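Local coordinates for protein cysteine desulfurase (Stenotrophomonas maltophilia, PDB 6WCI) that probably removes sulfur from L-cysteine to give L-alanine, using pyridoxal 5'-phosphate as cofactor and passing the sulfur to a carrier, at residues I118-Y123 against D264-F269; L188-V193 against T217-S222; A73-A78 against E85-Y90; L31-L36 against Q55-V60; E39-P44 against L371-V376. One frame throughout, in Å; residues are numbered along the deposited sequence.

Interaction 1 of 5, residues I118-Y123 against D264-F269; sequences INLVAY and DAMPPF
Tyr123 OH is gripped twice, by Arg156 NH1 of its own chain and by Phe269 O of the second subunit, while its ring lies on that of Phe269 in the same chain. The contact belongs to the dimer interface of the fold-type-I, PLP-binding domain and sets helix 114-126 against the loop that leaves helix 260-265. The ring pair is an offset stack, with centroids 4.7 Å apart and planes at 28°. Phe269 CZ stands 3.5 Å above the Tyr123 ring plane, displaced toward its rim, and the closest atoms are Tyr123 CG and Phe269 CE1 at 3.3 Å. Tyr123 CB adds a CH-pi contact, 3.8 Å from the centroid of the Phe269 ring and over its face. CG of Phe269 is anti to the backbone N (chi1 -177°), which carries the ring to the Tyr123 side chain. Tyr123 of the second subunit meets the same Phe269 ring edge-to-face, so one phenylalanine serves two tyrosines across the dimer. Next to the stack, Leu120 and Phe269 run antiparallel alongside one another, and Leu120 CD1 comes to 3.5 Å from Phe269 CB. At the far end Met266, bent at its thioether, brings CE to 4.0 Å from Leu120 O.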
# COMPACT_ATOMS: atom_id res chain seq x y z
N ILE B 118 -12.48 2.02 -0.27
CA ILE B 118 -13.76 2.25 0.40
C ILE B 118 -13.56 3.10 1.65
O ILE B 118 -14.35 4.01 1.93
CB ILE B 118 -14.47 0.92 0.71
CG1 ILE B 118 -14.89 0.22 -0.59
CG2 ILE B 118 -15.70 1.14 1.59
CD1 ILE B 118 -15.60 -1.14 -0.37
N ASN B 119 -12.49 2.86 2.40
CA ASN B 119 -12.23 3.64 3.61
C ASN B 119 -12.01 5.11 3.28
O ASN B 119 -12.35 5.99 4.09
CB ASN B 119 -11.02 3.06 4.35
CG ASN B 119 -11.39 1.90 5.25
OD1 ASN B 119 -11.77 2.09 6.41
ND2 ASN B 119 -11.26 0.68 4.72
N LEU B 120 -11.40 5.40 2.13
CA LEU B 120 -11.26 6.80 1.71
C LEU B 120 -12.63 7.45 1.55
O LEU B 120 -12.83 8.59 1.98
CB LEU B 120 -10.47 6.88 0.41
CG LEU B 120 -10.37 8.21 -0.33
CD1 LEU B 120 -9.98 9.35 0.61
CD2 LEU B 120 -9.34 8.13 -1.46
N VAL B 121 -13.58 6.74 0.93
CA VAL B 121 -14.95 7.23 0.88
C VAL B 121 -15.49 7.44 2.29
O VAL B 121 -16.10 8.47 2.60
CB VAL B 121 -15.84 6.27 0.07
CG1 VAL B 121 -17.25 6.85 -0.06
CG2 VAL B 121 -15.23 5.99 -1.31
N ALA B 122 -15.30 6.44 3.16
CA ALA B 122 -15.86 6.52 4.51
C ALA B 122 -15.32 7.72 5.27
O ALA B 122 -16.07 8.45 5.92
CB ALA B 122 -15.55 5.24 5.28
N TYR B 123 -14.00 7.95 5.19
CA TYR B 123 -13.39 9.01 5.99
C TYR B 123 -13.56 10.39 5.38
O TYR B 123 -13.73 11.37 6.11
CB TYR B 123 -11.90 8.71 6.19
CG TYR B 123 -11.59 7.83 7.39
CD1 TYR B 123 -11.63 6.44 7.30
CD2 TYR B 123 -11.21 8.40 8.61
CE1 TYR B 123 -11.33 5.64 8.39
CE2 TYR B 123 -10.91 7.60 9.71
CZ TYR B 123 -10.96 6.22 9.59
OH TYR B 123 -10.65 5.43 10.68
N ASP B 264 -13.40 16.80 -5.83
CA ASP B 264 -13.05 18.19 -5.54
C ASP B 264 -13.58 18.62 -4.17
O ASP B 264 -12.88 19.32 -3.43
CB ASP B 264 -13.57 19.11 -6.65
CG ASP B 264 -12.83 18.91 -7.97
OD1 ASP B 264 -11.72 18.34 -7.96
OD2 ASP B 264 -13.36 19.34 -9.01
N ALA B 265 -14.79 18.20 -3.81
CA ALA B 265 -15.39 18.64 -2.56
C ALA B 265 -14.83 17.92 -1.34
O ALA B 265 -14.84 18.48 -0.24
CB ALA B 265 -16.91 18.46 -2.61
N MET B 266 -14.35 16.69 -1.50
CA MET B 266 -13.90 15.89 -0.36
C MET B 266 -12.60 16.45 0.21
O MET B 266 -11.68 16.79 -0.54
CB MET B 266 -13.66 14.44 -0.78
CG MET B 266 -14.94 13.61 -0.96
SD MET B 266 -14.65 12.09 -1.91
CE MET B 266 -13.40 11.26 -0.96
N PRO B 267 -12.46 16.51 1.53
CA PRO B 267 -11.19 16.93 2.14
C PRO B 267 -10.15 15.83 2.00
O PRO B 267 -10.49 14.65 1.83
CB PRO B 267 -11.56 17.15 3.61
CG PRO B 267 -12.70 16.21 3.83
CD PRO B 267 -13.50 16.25 2.55
N PRO B 268 -8.87 16.17 2.05
CA PRO B 268 -7.83 15.14 1.97
C PRO B 268 -7.97 14.14 3.11
O PRO B 268 -8.53 14.45 4.17
CB PRO B 268 -6.52 15.92 2.06
CG PRO B 268 -6.87 17.31 2.47
CD PRO B 268 -8.30 17.54 2.10
N PHE B 269 -7.49 12.93 2.86
CA PHE B 269 -7.53 11.86 3.85
C PHE B 269 -6.14 11.70 4.46
O PHE B 269 -5.86 12.24 5.53
CB PHE B 269 -8.02 10.55 3.21
CG PHE B 269 -8.15 9.42 4.18
CD1 PHE B 269 -8.43 9.66 5.52
CD2 PHE B 269 -7.97 8.11 3.77
CE1 PHE B 269 -8.53 8.63 6.42
CE2 PHE B 269 -8.08 7.06 4.67
CZ PHE B 269 -8.36 7.33 6.00
O HOH W 1 -10.97 12.78 5.79

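Interaction 2 of 5, residues L188-V193 against T217-S222; sequences LAVTHV and TVVDGS
Thr191 OG1 and Asp220 CG each stand anti to their backbone N, at chi1 -172° and -178°, and both side chains rise from the same face of the sheet, shared with Ala189 and Val218. They close a parallel strand pair in register from Leu188-Thr217 to Thr191-Asp220, the two strands of the beta-alpha-beta crossover built around helix 203-212. The ladder alternates in the parallel manner: Val218 N gives to Leu188 O at 2.9 Å, Val190 N to Val218 O, Asp220 N to Val190 O, and His192 N to Asp220 O at 2.8 Å, the last nearly straight at 174°. On the other face Val190 and Val219 run abreast, CG1 of Val190 being 4.1 Å from CG2 of Val219. Past the strand ends, Asp220 O has a second donor in a water that also bonds Val193 O, both at 2.7 Å. The carboxylate is steered from its own chain: Ser222 N reaches Asp220 OD1 at 3.0 Å from the anti side, tilted out of the carboxylate plane, and closes an Asx turn. The other oxygen, Asp220 OD2, lies close to N1 of the cofactor ring on Lys246. The Asx turn would thus help hold OD2 near the pyridine nitrogen, consistent with the aspartate that fold-type-I PLP enzymes place there.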
# COMPACT_ATOMS: atom_id res chain seq x y z
N LEU B 188 -25.58 4.17 -0.09
CA LEU B 188 -25.86 2.76 -0.36
C LEU B 188 -24.56 2.06 -0.71
O LEU B 188 -23.88 2.45 -1.66
CB LEU B 188 -26.87 2.60 -1.50
CG LEU B 188 -27.04 1.19 -2.08
CD1 LEU B 188 -27.63 0.23 -1.07
CD2 LEU B 188 -27.89 1.25 -3.33
N ALA B 189 -24.22 1.02 0.06
CA ALA B 189 -23.04 0.20 -0.19
C ALA B 189 -23.51 -1.10 -0.84
O ALA B 189 -24.11 -1.95 -0.19
CB ALA B 189 -22.26 -0.08 1.10
N VAL B 190 -23.22 -1.24 -2.13
CA VAL B 190 -23.74 -2.36 -2.92
C VAL B 190 -22.61 -2.95 -3.74
O VAL B 190 -21.88 -2.23 -4.43
CB VAL B 190 -24.91 -1.91 -3.82
CG1 VAL B 190 -24.54 -0.66 -4.64
CG2 VAL B 190 -25.36 -3.06 -4.73
N THR B 191 -22.46 -4.27 -3.68
CA THR B 191 -21.42 -4.93 -4.45
C THR B 191 -21.85 -5.13 -5.90
O THR B 191 -23.04 -5.29 -6.21
CB THR B 191 -21.04 -6.27 -3.84
OG1 THR B 191 -19.89 -6.78 -4.52
CG2 THR B 191 -22.17 -7.28 -3.97
N HIS B 192 -20.87 -5.07 -6.80
CA HIS B 192 -21.16 -5.37 -8.20
C HIS B 192 -21.25 -6.87 -8.39
O HIS B 192 -22.21 -7.37 -9.01
CB HIS B 192 -20.09 -4.76 -9.10
CG HIS B 192 -20.44 -4.75 -10.55
ND1 HIS B 192 -19.69 -4.09 -11.49
CD2 HIS B 192 -21.47 -5.33 -11.22
CE1 HIS B 192 -20.24 -4.25 -12.68
NE2 HIS B 192 -21.32 -5.00 -12.55
N VAL B 193 -20.30 -7.60 -7.83
CA VAL B 193 -20.29 -9.06 -7.88
C VAL B 193 -19.93 -9.60 -6.51
O VAL B 193 -18.93 -9.18 -5.91
CB VAL B 193 -19.30 -9.58 -8.95
CG1 VAL B 193 -19.30 -11.11 -8.96
CG2 VAL B 193 -19.68 -9.04 -10.32
N THR B 217 -24.02 6.26 -4.01
CA THR B 217 -23.72 4.84 -4.20
C THR B 217 -22.22 4.60 -4.18
O THR B 217 -21.47 5.24 -4.92
CB THR B 217 -24.31 4.31 -5.50
OG1 THR B 217 -23.96 5.17 -6.59
CG2 THR B 217 -25.81 4.21 -5.40
N VAL B 218 -21.80 3.67 -3.33
CA VAL B 218 -20.43 3.15 -3.30
C VAL B 218 -20.47 1.70 -3.79
O VAL B 218 -21.01 0.81 -3.11
CB VAL B 218 -19.82 3.25 -1.90
CG1 VAL B 218 -18.39 2.76 -1.92
CG2 VAL B 218 -19.89 4.69 -1.38
N VAL B 219 -19.93 1.45 -4.98
CA VAL B 219 -20.03 0.15 -5.62
C VAL B 219 -18.70 -0.57 -5.48
O VAL B 219 -17.64 -0.05 -5.87
CB VAL B 219 -20.43 0.29 -7.10
CG1 VAL B 219 -20.43 -1.06 -7.77
CG2 VAL B 219 -21.80 0.93 -7.22
N ASP B 220 -18.75 -1.77 -4.91
CA ASP B 220 -17.58 -2.62 -4.72
C ASP B 220 -17.41 -3.49 -5.97
O ASP B 220 -18.17 -4.44 -6.19
CB ASP B 220 -17.76 -3.47 -3.46
CG ASP B 220 -16.57 -4.35 -3.16
OD1 ASP B 220 -15.65 -4.48 -4.01
OD2 ASP B 220 -16.55 -4.91 -2.05
N GLY B 221 -16.41 -3.16 -6.78
CA GLY B 221 -16.23 -3.89 -8.02
C GLY B 221 -15.14 -4.94 -7.98
O GLY B 221 -14.66 -5.36 -9.03
N SER B 222 -14.76 -5.39 -6.77
CA SER B 222 -13.55 -6.21 -6.63
C SER B 222 -13.66 -7.53 -7.37
O SER B 222 -12.65 -8.04 -7.87
CB SER B 222 -13.25 -6.48 -5.16
OG SER B 222 -13.36 -5.30 -4.39
O HOH W 2 -17.56 -7.00 -6.58

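Interaction 3 of 5, residues A73-A78 against E85-Y90; sequences ANVSRA and EATDAY
A loop lying against the first turns of the helix it leads into makes this contact: Val75 and Ser76, in the connection from helix 58-70, touch Ala86, Thr87 and Tyr90 of helix 81-101. Thr87 OG1 is the polar centre. It accepts from Ser76 N at 3.1 Å, a bent bond of 135° at the hydrogen and less certain because Ser76 is poorly ordered, and donates to Gly83 O one turn back in its own helix. The hydroxyl stands anti to the carbonyl carbon (chi1 -60°), beside the backbone N, which turns it toward the loop, and Val75 CA sits 3.3 Å from it. Ala78 CB approaches the same oxygen to 3.8 Å. The loop continues into contact with the second subunit, as expected for class-V PLP enzymes, whose active sites lie near the dimer interface: Asn74 ND2 bonds Asn52 O of the second subunit, and the Asn74 side chain packs on its His245, next in sequence to the cofactor-bearing Lys246. The amide has an inner task too, since Asn74 OD1 takes Val75 N at 2.8 Å on an in-plane lone pair. Val75 carries the apolar part. Its CG1 packs against the helix, 3.6 Å from Ala86 O and 4.0 Å from Tyr90 CB, while CG2 meets the tyrosine ring obliquely. Beside it, the methyl CB of Ala86 touches Ala73 O at 3.7 Å.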
# COMPACT_ATOMS: atom_id res chain seq x y z
N ALA B 73 13.47 3.95 -9.35
CA ALA B 73 13.68 5.32 -8.88
C ALA B 73 12.32 5.83 -8.41
O ALA B 73 11.30 5.17 -8.62
CB ALA B 73 14.26 6.21 -9.97
N ASN B 74 12.31 6.99 -7.76
CA ASN B 74 11.05 7.55 -7.30
C ASN B 74 10.39 8.35 -8.43
O ASN B 74 11.02 8.67 -9.44
CB ASN B 74 11.26 8.43 -6.06
CG ASN B 74 10.11 8.32 -5.08
OD1 ASN B 74 8.94 8.30 -5.47
ND2 ASN B 74 10.44 8.22 -3.79
N VAL B 75 9.12 8.68 -8.24
CA VAL B 75 8.31 9.31 -9.28
C VAL B 75 7.98 10.75 -8.90
O VAL B 75 8.28 11.21 -7.80
CB VAL B 75 7.02 8.51 -9.57
CG1 VAL B 75 7.37 7.14 -10.15
CG2 VAL B 75 6.22 8.35 -8.29
N SER B 76 7.36 11.47 -9.84
CA SER B 76 6.95 12.87 -9.73
C SER B 76 8.13 13.83 -9.63
O SER B 76 9.21 13.46 -9.14
CB SER B 76 6.00 13.08 -8.55
OG SER B 76 5.40 14.37 -8.61
N ARG B 77 7.93 15.08 -10.08
CA ARG B 77 9.00 16.08 -10.18
C ARG B 77 10.29 15.41 -10.65
O ARG B 77 11.37 15.63 -10.09
CB ARG B 77 9.21 16.80 -8.84
CG ARG B 77 8.84 18.30 -8.82
CD ARG B 77 9.74 19.18 -7.92
NE ARG B 77 10.29 18.47 -6.75
CZ ARG B 77 10.73 19.04 -5.63
NH1 ARG B 77 10.69 20.37 -5.47
NH2 ARG B 77 11.20 18.27 -4.66
N ALA B 78 10.16 14.58 -11.69
CA ALA B 78 11.28 13.79 -12.18
C ALA B 78 12.42 14.68 -12.66
O ALA B 78 12.21 15.65 -13.41
CB ALA B 78 10.80 12.87 -13.30
N GLU B 85 11.86 7.75 -16.38
CA GLU B 85 11.33 6.47 -16.84
C GLU B 85 10.32 5.91 -15.85
O GLU B 85 9.25 5.42 -16.25
CB GLU B 85 12.47 5.48 -17.06
CG GLU B 85 13.48 5.97 -18.08
CD GLU B 85 14.54 4.93 -18.41
OE1 GLU B 85 14.41 3.77 -17.95
OE2 GLU B 85 15.50 5.27 -19.13
N ALA B 86 10.62 5.99 -14.55
CA ALA B 86 9.71 5.47 -13.54
C ALA B 86 8.40 6.24 -13.53
O ALA B 86 7.32 5.65 -13.38
CB ALA B 86 10.38 5.53 -12.17
N THR B 87 8.46 7.56 -13.69
CA THR B 87 7.25 8.38 -13.69
C THR B 87 6.39 8.08 -14.90
O THR B 87 5.16 7.94 -14.78
CB THR B 87 7.63 9.86 -13.64
OG1 THR B 87 8.38 10.12 -12.45
CG2 THR B 87 6.37 10.74 -13.64
N ASP B 88 7.00 7.98 -16.08
CA ASP B 88 6.23 7.66 -17.28
C ASP B 88 5.55 6.30 -17.16
O ASP B 88 4.40 6.14 -17.57
CB ASP B 88 7.13 7.71 -18.51
CG ASP B 88 7.67 9.10 -18.78
OD1 ASP B 88 7.23 10.05 -18.09
OD2 ASP B 88 8.52 9.25 -19.67
N ALA B 89 6.25 5.32 -16.59
CA ALA B 89 5.65 4.00 -16.42
C ALA B 89 4.50 4.04 -15.42
O ALA B 89 3.45 3.41 -15.62
CB ALA B 89 6.72 3.00 -15.98
N TYR B 90 4.68 4.79 -14.33
CA TYR B 90 3.68 4.81 -13.27
C TYR B 90 2.42 5.55 -13.71
O TYR B 90 1.31 5.03 -13.59
CB TYR B 90 4.29 5.45 -12.02
CG TYR B 90 3.31 5.72 -10.90
CD1 TYR B 90 2.77 4.67 -10.15
CD2 TYR B 90 2.95 7.02 -10.57
CE1 TYR B 90 1.86 4.93 -9.11
CE2 TYR B 90 2.06 7.28 -9.54
CZ TYR B 90 1.52 6.24 -8.81
OH TYR B 90 0.64 6.52 -7.78

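Interaction 4 of 5, residues L31-L36 against Q55-V60; sequences LDFPLL and QKPVQV
Phe33 lays one face of its ring over Pro57, the two side chains running alongside each other. Pro57 CB stands 4.2 Å from the ring centroid and 20° off its normal, a CH-pi contact, and Pro57 CD is 3.6 Å from Phe33 CE2. Gln55 O meets the same ring at its edge, near the plane. Beyond the ring the backbones join: Val58 N gives its hydrogen to Asp32 O at 2.8 Å. A water links the two segments a second time, accepting from Leu35 N at 3.1 Å and donating to Lys56 O at 2.6 Å. Gln55, bent at chi2 (-55°), lies across the Leu35 side chain, nearly perpendicular to it, and puts OE1 3.3 Å from Leu35 CD1, while its NE2 bonds Asn72 O of the second subunit. Asp32 and Gln59 stand with carboxylate and amide planes 88° apart, their nearest polar atoms, OD1 of Asp32 and NE2 of Gln59, being 3.7 Å apart. The carboxylate is held elsewhere, by Arg28 and Tyr312, and the buried Gln59 OE1 has no polar partner in the model. The loop between helix 26-30 and strand 39-40 thus lies against the start of helix 58-70, where a proline occupies the N-cap position and a carbonyl from another part of the chain takes up a first-turn amide.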
# COMPACT_ATOMS: atom_id res chain seq x y z
N LEU B 31 -0.78 -20.76 -20.87
CA LEU B 31 0.67 -20.92 -20.79
C LEU B 31 1.38 -19.64 -20.36
O LEU B 31 2.56 -19.70 -19.99
CB LEU B 31 1.23 -21.39 -22.13
CG LEU B 31 0.68 -22.71 -22.67
CD1 LEU B 31 1.38 -23.08 -23.97
CD2 LEU B 31 0.83 -23.83 -21.65
N ASP B 32 0.69 -18.50 -20.39
CA ASP B 32 1.28 -17.26 -19.91
C ASP B 32 1.45 -17.23 -18.40
O ASP B 32 2.13 -16.34 -17.90
CB ASP B 32 0.41 -16.07 -20.32
CG ASP B 32 0.63 -15.66 -21.74
OD1 ASP B 32 1.73 -15.92 -22.27
OD2 ASP B 32 -0.30 -15.09 -22.34
N PHE B 33 0.86 -18.18 -17.68
CA PHE B 33 0.81 -18.15 -16.22
C PHE B 33 1.75 -19.21 -15.66
O PHE B 33 1.35 -20.37 -15.51
CB PHE B 33 -0.63 -18.38 -15.74
CG PHE B 33 -1.58 -17.27 -16.12
CD1 PHE B 33 -2.12 -17.22 -17.40
CD2 PHE B 33 -1.92 -16.28 -15.21
CE1 PHE B 33 -3.00 -16.19 -17.77
CE2 PHE B 33 -2.80 -15.25 -15.56
CZ PHE B 33 -3.34 -15.21 -16.83
N PRO B 34 2.99 -18.86 -15.32
CA PRO B 34 3.98 -19.91 -15.02
C PRO B 34 3.68 -20.71 -13.77
O PRO B 34 4.07 -21.88 -13.70
CB PRO B 34 5.29 -19.12 -14.89
CG PRO B 34 4.87 -17.73 -14.51
CD PRO B 34 3.56 -17.50 -15.23
N LEU B 35 2.95 -20.15 -12.79
CA LEU B 35 2.70 -20.87 -11.54
C LEU B 35 1.86 -22.12 -11.76
O LEU B 35 2.05 -23.12 -11.06
CB LEU B 35 2.04 -19.94 -10.52
CG LEU B 35 1.66 -20.52 -9.15
CD1 LEU B 35 1.79 -19.45 -8.09
CD2 LEU B 35 0.23 -21.13 -9.11
N LEU B 36 0.91 -22.08 -12.70
CA LEU B 36 0.03 -23.22 -12.95
C LEU B 36 0.80 -24.49 -13.32
O LEU B 36 0.19 -25.56 -13.33
CB LEU B 36 -0.98 -22.86 -14.05
CG LEU B 36 -1.77 -21.56 -13.79
CD1 LEU B 36 -2.72 -21.23 -14.94
CD2 LEU B 36 -2.53 -21.64 -12.49
N GLN B 55 -3.92 -15.43 -10.13
CA GLN B 55 -2.54 -15.70 -10.51
C GLN B 55 -2.11 -14.72 -11.59
O GLN B 55 -2.93 -14.05 -12.22
CB GLN B 55 -2.39 -17.15 -10.99
CG GLN B 55 -2.77 -18.19 -9.95
CD GLN B 55 -2.01 -18.02 -8.65
OE1 GLN B 55 -0.88 -17.55 -8.64
NE2 GLN B 55 -2.64 -18.40 -7.55
N LYS B 56 -0.79 -14.67 -11.82
CA LYS B 56 -0.30 -13.55 -12.62
C LYS B 56 0.26 -14.05 -13.95
O LYS B 56 0.90 -15.11 -13.99
CB LYS B 56 0.80 -12.77 -11.88
CG LYS B 56 0.59 -12.60 -10.37
CD LYS B 56 -0.72 -11.94 -10.02
CE LYS B 56 -0.85 -11.86 -8.51
NZ LYS B 56 -2.18 -11.37 -8.06
N PRO B 57 0.03 -13.31 -15.03
CA PRO B 57 0.70 -13.63 -16.29
C PRO B 57 2.15 -13.18 -16.26
O PRO B 57 2.55 -12.29 -15.50
CB PRO B 57 -0.10 -12.85 -17.34
CG PRO B 57 -0.70 -11.71 -16.57
CD PRO B 57 -0.94 -12.21 -15.17
N VAL B 58 2.96 -13.82 -17.11
CA VAL B 58 4.39 -13.57 -17.09
C VAL B 58 4.70 -12.13 -17.50
O VAL B 58 5.74 -11.59 -17.13
CB VAL B 58 5.10 -14.59 -17.99
CG1 VAL B 58 4.97 -14.21 -19.46
CG2 VAL B 58 6.54 -14.72 -17.56
N GLN B 59 3.81 -11.48 -18.27
CA GLN B 59 4.00 -10.08 -18.62
C GLN B 59 3.97 -9.19 -17.38
O GLN B 59 4.72 -8.20 -17.30
CB GLN B 59 2.92 -9.65 -19.61
CG GLN B 59 2.97 -10.34 -20.97
CD GLN B 59 2.31 -11.72 -21.00
OE1 GLN B 59 1.94 -12.27 -19.97
NE2 GLN B 59 2.18 -12.28 -22.20
N VAL B 60 3.12 -9.52 -16.41
CA VAL B 60 3.02 -8.75 -15.18
C VAL B 60 4.22 -9.02 -14.28
O VAL B 60 4.84 -8.10 -13.75
CB VAL B 60 1.71 -9.06 -14.45
CG1 VAL B 60 1.74 -8.50 -13.04
CG2 VAL B 60 0.53 -8.52 -15.23
O HOH W 3 1.35 -17.48 -12.90

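Interaction 5 of 5, residues E39-P44 against L371-V376; sequences EVHGKP and LDLEGV
Pro44 O and Glu374 O share a water that donates to both, at 2.9 Å to Pro44 O and 3.1 Å to Glu374 O, and this bridge joins the segments with two bonds of ordinary length. The direct polar contacts are looser. His41 ND1 reaches Asp372 O at 3.4 Å in a weak hydrogen bond, and Lys43 NZ pairs with Glu374 OE1 in a long salt bridge of 3.9 Å. Lys43 and Glu374 run alongside each other; the lysine bends at its last torsion (chi4 -70°), and before that bend its CD lies 3.4 Å from Leu373 O. The imidazole is met from two directions. Asp372 OD2 comes to its edge, 3.1 Å from His41 CE1, with ring and carboxylate planes 82° apart, whereas Leu373 CD2 sits over a face in a CH-pi contact, 4.2 Å from the ring centroid. The other carboxylate oxygen, Asp372 OD1, bonds Ala81 N of the second subunit, whose Ala81 also packs on Val40 and His41. Deeper in, Val40 CB lies 4.2 Å from Gly375 CA, and Gly375 is tied by backbone bonding to Val46 farther along strand 43-47. The contact thus docks two well-defined turns. On one side is a beta hairpin closed by a type I' turn from Val40 to Lys43. On the other, helix 364-373 ends in a Schellman motif, with Gly375 at positive phi, Val376 N bonded to Leu371 O and Gly375 N to Asp372 O.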
# COMPACT_ATOMS: atom_id res chain seq x y z
N GLU B 39 3.55 -28.44 -9.03
CA GLU B 39 2.88 -29.55 -8.38
C GLU B 39 2.62 -29.24 -6.92
O GLU B 39 3.30 -28.43 -6.29
CB GLU B 39 3.72 -30.83 -8.49
CG GLU B 39 4.18 -31.13 -9.89
CD GLU B 39 4.68 -32.55 -10.01
OE1 GLU B 39 5.89 -32.80 -9.83
OE2 GLU B 39 3.84 -33.42 -10.29
N VAL B 40 1.63 -29.94 -6.36
CA VAL B 40 1.30 -29.85 -4.95
C VAL B 40 1.14 -31.27 -4.44
O VAL B 40 0.31 -32.03 -4.96
CB VAL B 40 0.02 -29.03 -4.70
CG1 VAL B 40 -0.35 -29.08 -3.23
CG2 VAL B 40 0.21 -27.59 -5.16
N HIS B 41 1.93 -31.63 -3.43
CA HIS B 41 1.94 -33.00 -2.90
C HIS B 41 2.15 -34.02 -4.02
O HIS B 41 1.56 -35.11 -4.02
CB HIS B 41 0.66 -33.30 -2.13
CG HIS B 41 0.43 -32.39 -0.97
ND1 HIS B 41 -0.54 -31.41 -0.98
CD2 HIS B 41 1.06 -32.30 0.23
CE1 HIS B 41 -0.50 -30.75 0.17
NE2 HIS B 41 0.45 -31.27 0.92
N GLY B 42 2.99 -33.66 -4.99
CA GLY B 42 3.27 -34.58 -6.07
C GLY B 42 2.13 -34.76 -7.06
O GLY B 42 2.24 -35.59 -7.96
N LYS B 43 1.04 -34.02 -6.90
CA LYS B 43 -0.06 -34.01 -7.85
C LYS B 43 -0.09 -32.67 -8.57
O LYS B 43 0.46 -31.68 -8.08
CB LYS B 43 -1.38 -34.24 -7.11
CG LYS B 43 -1.48 -35.64 -6.51
CD LYS B 43 -2.61 -35.75 -5.51
CE LYS B 43 -2.89 -37.20 -5.16
NZ LYS B 43 -3.51 -37.93 -6.31
N PRO B 44 -0.68 -32.61 -9.76
CA PRO B 44 -0.81 -31.32 -10.44
C PRO B 44 -1.63 -30.34 -9.60
O PRO B 44 -2.55 -30.73 -8.89
CB PRO B 44 -1.53 -31.67 -11.75
CG PRO B 44 -1.15 -33.14 -12.00
CD PRO B 44 -1.04 -33.75 -10.63
N LEU B 371 -9.25 -31.86 -0.17
CA LEU B 371 -9.11 -31.52 -1.58
C LEU B 371 -7.69 -31.05 -1.87
O LEU B 371 -7.11 -31.41 -2.90
CB LEU B 371 -10.13 -30.46 -1.99
CG LEU B 371 -11.55 -30.94 -2.25
CD1 LEU B 371 -12.49 -29.77 -2.52
CD2 LEU B 371 -11.59 -31.94 -3.40
N ASP B 372 -7.09 -30.29 -0.94
CA ASP B 372 -5.70 -29.86 -1.10
C ASP B 372 -4.76 -31.05 -1.21
O ASP B 372 -3.80 -31.02 -1.99
CB ASP B 372 -5.28 -28.97 0.06
CG ASP B 372 -3.80 -28.67 0.04
OD1 ASP B 372 -3.36 -27.87 -0.82
OD2 ASP B 372 -3.07 -29.25 0.87
N LEU B 373 -5.03 -32.12 -0.46
CA LEU B 373 -4.19 -33.32 -0.57
C LEU B 373 -4.28 -33.95 -1.94
O LEU B 373 -3.40 -34.73 -2.32
CB LEU B 373 -4.56 -34.33 0.51
CG LEU B 373 -4.26 -33.89 1.95
CD1 LEU B 373 -4.70 -34.95 2.95
CD2 LEU B 373 -2.78 -33.57 2.12
N GLU B 374 -5.33 -33.64 -2.70
CA GLU B 374 -5.42 -34.03 -4.10
C GLU B 374 -4.85 -32.97 -5.04
O GLU B 374 -4.92 -33.13 -6.26
CB GLU B 374 -6.88 -34.33 -4.46
CG GLU B 374 -7.54 -35.38 -3.55
CD GLU B 374 -6.94 -36.77 -3.71
OE1 GLU B 374 -7.09 -37.36 -4.81
OE2 GLU B 374 -6.31 -37.27 -2.76
N GLY B 375 -4.27 -31.90 -4.50
CA GLY B 375 -3.76 -30.81 -5.30
C GLY B 375 -4.75 -29.71 -5.59
O GLY B 375 -4.36 -28.71 -6.22
N VAL B 376 -6.00 -29.85 -5.16
CA VAL B 376 -7.04 -28.88 -5.45
C VAL B 376 -7.02 -27.80 -4.38
O VAL B 376 -7.10 -28.09 -3.19
CB VAL B 376 -8.43 -29.55 -5.51
CG1 VAL B 376 -9.49 -28.49 -5.73
CG2 VAL B 376 -8.48 -30.60 -6.61
O HOH W 4 -4.42 -32.84 -9.32

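How the interactions relate
Interactions 1 and 2 both lie in the PLP-binding domain and touch: their centres are 16 Å apart, with Val121 CG1 of the helix lying 3.7 Å from Val218 CG2 of the sheet. Interaction 2 brings Asp220 OD2 close to N1 of the cofactor on Lys246, and Ile118 CD1 comes to 4.2 Å from Asp220 OD2. Interactions 4 and 5 adjoin in sequence, with centres 19 Å apart, and cross along the chain, so the N-terminal region is fixed both to helix 58-70 and to the end of helix 364-373. Interaction 3 lies about 26 Å from interaction 4, centre to centre. Interactions 1, 3, 4 and 5 all touch the second subunit; the segments of interaction 2 do not.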